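CptN Toxin (Eubacterium rectale DSM 17629, PDB 4RMO) acts as the protein toxin of a type III toxin-antitoxin system, probably an endoribonuclease, and is held in a complex by its pseudoknotted antitoxin RNA. Local coordinates at residues A[74-79]-A[84-89]. Numbering follows the deposited sequence.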
ATOM      1  N   ILE A  74      -9.101 -20.864  -2.725  1.00 28.87           N
ATOM      2  CA  ILE A  74      -9.133 -21.062  -1.296  1.00 28.16           C
ATOM      3  C   ILE A  74      -8.137 -20.153  -0.634  1.00 31.42           C
ATOM      4  O   ILE A  74      -6.980 -20.015  -1.087  1.00 32.53           O
ATOM      5  CB  ILE A  74      -8.772 -22.484  -0.984  1.00 27.54           C
ATOM      6  CG1 ILE A  74      -9.951 -23.373  -1.339  1.00 30.95           C
ATOM      7  CG2 ILE A  74      -8.486 -22.660   0.491  1.00 27.69           C
ATOM      8  CD1 ILE A  74      -9.460 -24.684  -1.822  1.00 39.21           C
ATOM      9  N   HIS A  75      -8.572 -19.508   0.430  1.00 30.44           N
ATOM     10  CA  HIS A  75      -7.688 -18.656   1.227  1.00 30.41           C
ATOM     11  C   HIS A  75      -7.932 -18.978   2.703  1.00 29.64           C
ATOM     12  O   HIS A  75      -9.082 -19.029   3.176  1.00 25.25           O
ATOM     13  CB  HIS A  75      -8.001 -17.206   0.928  1.00 31.47           C
ATOM     14  CG  HIS A  75      -7.074 -16.242   1.591  1.00 36.02           C
ATOM     15  ND1 HIS A  75      -5.785 -16.020   1.154  1.00 42.55           N
ATOM     16  CD2 HIS A  75      -7.249 -15.429   2.649  1.00 38.75           C
ATOM     17  CE1 HIS A  75      -5.195 -15.141   1.941  1.00 41.90           C
ATOM     18  NE2 HIS A  75      -6.064 -14.770   2.862  1.00 42.53           N
ATOM     19  N   ILE A  76      -6.852 -19.220   3.412  1.00 28.28           N
ATOM     20  CA  ILE A  76      -6.892 -19.633   4.805  1.00 31.73           C
ATOM     21  C   ILE A  76      -6.302 -18.521   5.634  1.00 30.82           C
ATOM     22  O   ILE A  76      -5.199 -18.041   5.367  1.00 30.30           O
ATOM     23  CB  ILE A  76      -6.100 -20.926   5.017  1.00 34.43           C
ATOM     24  CG1 ILE A  76      -6.838 -22.074   4.339  1.00 31.58           C
ATOM     25  CG2 ILE A  76      -5.964 -21.236   6.493  1.00 37.00           C
ATOM     26  CD1 ILE A  76      -6.047 -23.342   4.257  1.00 30.66           C
ATOM     27  N   VAL A  77      -7.056 -18.063   6.606  1.00 29.20           N
ATOM     28  CA  VAL A  77      -6.585 -17.034   7.483  1.00 29.57           C
ATOM     29  C   VAL A  77      -7.185 -17.192   8.880  1.00 33.81           C
ATOM     30  O   VAL A  77      -8.275 -17.751   9.066  1.00 31.79           O
ATOM     31  CB  VAL A  77      -6.902 -15.646   6.889  1.00 33.67           C
ATOM     32  CG1 VAL A  77      -8.387 -15.362   6.891  1.00 34.44           C
ATOM     33  CG2 VAL A  77      -6.164 -14.543   7.637  1.00 38.68           C
ATOM     34  N   LYS A  78      -6.447 -16.717   9.873  1.00 35.44           N
ATOM     35  CA  LYS A  78      -6.881 -16.745  11.258  1.00 41.02           C
ATOM     36  C   LYS A  78      -7.884 -15.626  11.427  1.00 34.92           C
ATOM     37  O   LYS A  78      -7.562 -14.459  11.177  1.00 31.69           O
ATOM     38  CB  LYS A  78      -5.664 -16.524  12.165  1.00 48.56           C
ATOM     39  CG  LYS A  78      -5.634 -17.340  13.428  1.00 59.85           C
ATOM     40  CD  LYS A  78      -4.350 -17.118  14.234  1.00 69.23           C
ATOM     41  CE  LYS A  78      -3.246 -17.986  13.656  1.00 70.59           C
ATOM     42  NZ  LYS A  78      -1.953 -17.999  14.387  1.00 75.77           N
ATOM     43  N   LEU A  79      -9.079 -15.960  11.890  1.00 31.06           N
ATOM     44  CA  LEU A  79     -10.091 -14.914  12.186  1.00 32.29           C
ATOM     45  C   LEU A  79      -9.874 -14.327  13.576  1.00 29.48           C
ATOM     46  O   LEU A  79      -9.019 -14.785  14.338  1.00 24.19           O
ATOM     47  CB  LEU A  79     -11.500 -15.476  12.102  1.00 31.31           C
ATOM     48  CG  LEU A  79     -11.826 -16.178  10.788  1.00 34.67           C
ATOM     49  CD1 LEU A  79     -13.282 -16.581  10.786  1.00 32.45           C
ATOM     50  CD2 LEU A  79     -11.524 -15.249   9.616  1.00 36.11           C
ATOM     51  N   GLU A  84      -8.000 -20.594  12.617  1.00 35.12           N
ATOM     52  CA  GLU A  84      -7.851 -20.591  11.173  1.00 33.49           C
ATOM     53  C   GLU A  84      -9.135 -21.039  10.497  1.00 30.67           C
ATOM     54  O   GLU A  84      -9.759 -21.996  10.923  1.00 28.57           O
ATOM     55  CB  GLU A  84      -6.700 -21.498  10.768  1.00 37.58           C
ATOM     56  CG  GLU A  84      -5.367 -20.826  11.032  1.00 41.24           C
ATOM     57  CD  GLU A  84      -4.204 -21.568  10.413  1.00 51.46           C
ATOM     58  OE1 GLU A  84      -4.146 -22.814  10.520  1.00 60.99           O
ATOM     59  OE2 GLU A  84      -3.385 -20.911   9.749  1.00 59.68           O
ATOM     60  N   SER A  85      -9.529 -20.324   9.453  1.00 28.84           N
ATOM     61  CA  SER A  85     -10.689 -20.663   8.646  1.00 27.15           C
ATOM     62  C   SER A  85     -10.330 -20.659   7.170  1.00 27.74           C
ATOM     63  O   SER A  85      -9.613 -19.772   6.712  1.00 22.99           O
ATOM     64  CB  SER A  85     -11.789 -19.621   8.841  1.00 25.10           C
ATOM     65  OG  SER A  85     -12.224 -19.546  10.194  1.00 27.57           O
ATOM     66  N   ALA A  86     -10.900 -21.606   6.425  1.00 23.97           N
ATOM     67  CA  ALA A  86     -10.797 -21.642   5.012  1.00 24.34           C
ATOM     68  C   ALA A  86     -11.990 -20.966   4.330  1.00 23.39           C
ATOM     69  O   ALA A  86     -13.119 -21.295   4.606  1.00 27.24           O
ATOM     70  CB  ALA A  86     -10.684 -23.072   4.535  1.00 26.36           C
ATOM     71  N   PHE A  87     -11.695 -20.015   3.449  1.00 24.18           N
ATOM     72  CA  PHE A  87     -12.657 -19.291   2.666  1.00 24.97           C
ATOM     73  C   PHE A  87     -12.728 -20.036   1.358  1.00 27.21           C
ATOM     74  O   PHE A  87     -11.733 -20.074   0.637  1.00 27.05           O
ATOM     75  CB  PHE A  87     -12.184 -17.884   2.401  1.00 24.78           C
ATOM     76  CG  PHE A  87     -12.317 -16.948   3.578  1.00 26.34           C
ATOM     77  CD1 PHE A  87     -11.518 -17.097   4.717  1.00 24.62           C
ATOM     78  CD2 PHE A  87     -13.166 -15.870   3.514  1.00 25.11           C
ATOM     79  CE1 PHE A  87     -11.613 -16.210   5.754  1.00 25.20           C
ATOM     80  CE2 PHE A  87     -13.266 -14.974   4.543  1.00 24.84           C
ATOM     81  CZ  PHE A  87     -12.506 -15.159   5.677  1.00 25.50           C
ATOM     82  N   LEU A  88     -13.856 -20.685   1.083  1.00 26.51           N
ATOM     83  CA  LEU A  88     -13.977 -21.487  -0.121  1.00 25.81           C
ATOM     84  C   LEU A  88     -14.501 -20.568  -1.223  1.00 27.86           C
ATOM     85  O   LEU A  88     -15.669 -20.592  -1.602  1.00 26.12           O
ATOM     86  CB  LEU A  88     -14.846 -22.700   0.061  1.00 29.19           C
ATOM     87  CG  LEU A  88     -14.569 -23.648   1.238  1.00 34.20           C
ATOM     88  CD1 LEU A  88     -15.230 -25.020   1.045  1.00 33.86           C
ATOM     89  CD2 LEU A  88     -13.131 -23.785   1.583  1.00 32.06           C
ATOM     90  N   ILE A  89     -13.590 -19.757  -1.737  1.00 27.97           N
ATOM     91  CA  ILE A  89     -13.934 -18.738  -2.698  1.00 27.35           C
ATOM     92  C   ILE A  89     -14.463 -19.429  -3.967  1.00 28.36           C
ATOM     93  O   ILE A  89     -15.350 -18.907  -4.643  1.00 26.82           O
ATOM     94  CB  ILE A  89     -12.696 -17.865  -3.003  1.00 27.11           C
ATOM     95  CG1 ILE A  89     -12.144 -17.311  -1.678  1.00 27.94           C
ATOM     96  CG2 ILE A  89     -13.058 -16.748  -3.950  1.00 24.92           C
ATOM     97  CD1 ILE A  89     -10.990 -16.328  -1.816  1.00 27.30           C
TER
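Val77 and Leu79 converge on the ring of Phe87, and this is the tightly packed part of the contact. Val77 CG1 lies 3.5 Å from Phe87 CE1, placed there by a chi1 of 69° that sets this methyl between the backbone N and the carbonyl carbon; it meets the ring obliquely. Leu79 CD2 instead reaches the ring edge near its plane, 4.0 Å from Phe87 CE1, while Leu79 CD1 comes within 3.2 Å of Ser85 OG, a hydroxyl hydrogen-bonded to a modified side chain of another protein chain. Tyr33 adds an edge-to-face contact to Phe87, and Ile122 of helix 116-134 packs on both Phe87 and His75, covering the sheet face that carries them. The backbones form an antiparallel beta-hairpin, with 153° between strand directions. His75 with Phe87 and Val77 with Ser85 are its hydrogen-bonded pairs, spanned by four bonds; the shortest, Phe87 N to His75 O, measures 2.8 Å and is nearly straight at 168°. Strand 84-87 also pairs with strand 44-51, through Ala86 and Ser51, which joins the hairpin to the larger antiparallel sheet. Between the segments, packing is sparser on the face of Ile76 and Ala86, where Ile76 CG1 touches Ala86 CB at 4.0 Å. Toward the hairpin's turn, Lys78 is exposed and its CG lies 4.2 Å from Glu84 CG, yet Lys78 NZ stays 5.7 Å from Glu84 OE2, too far for a salt bridge.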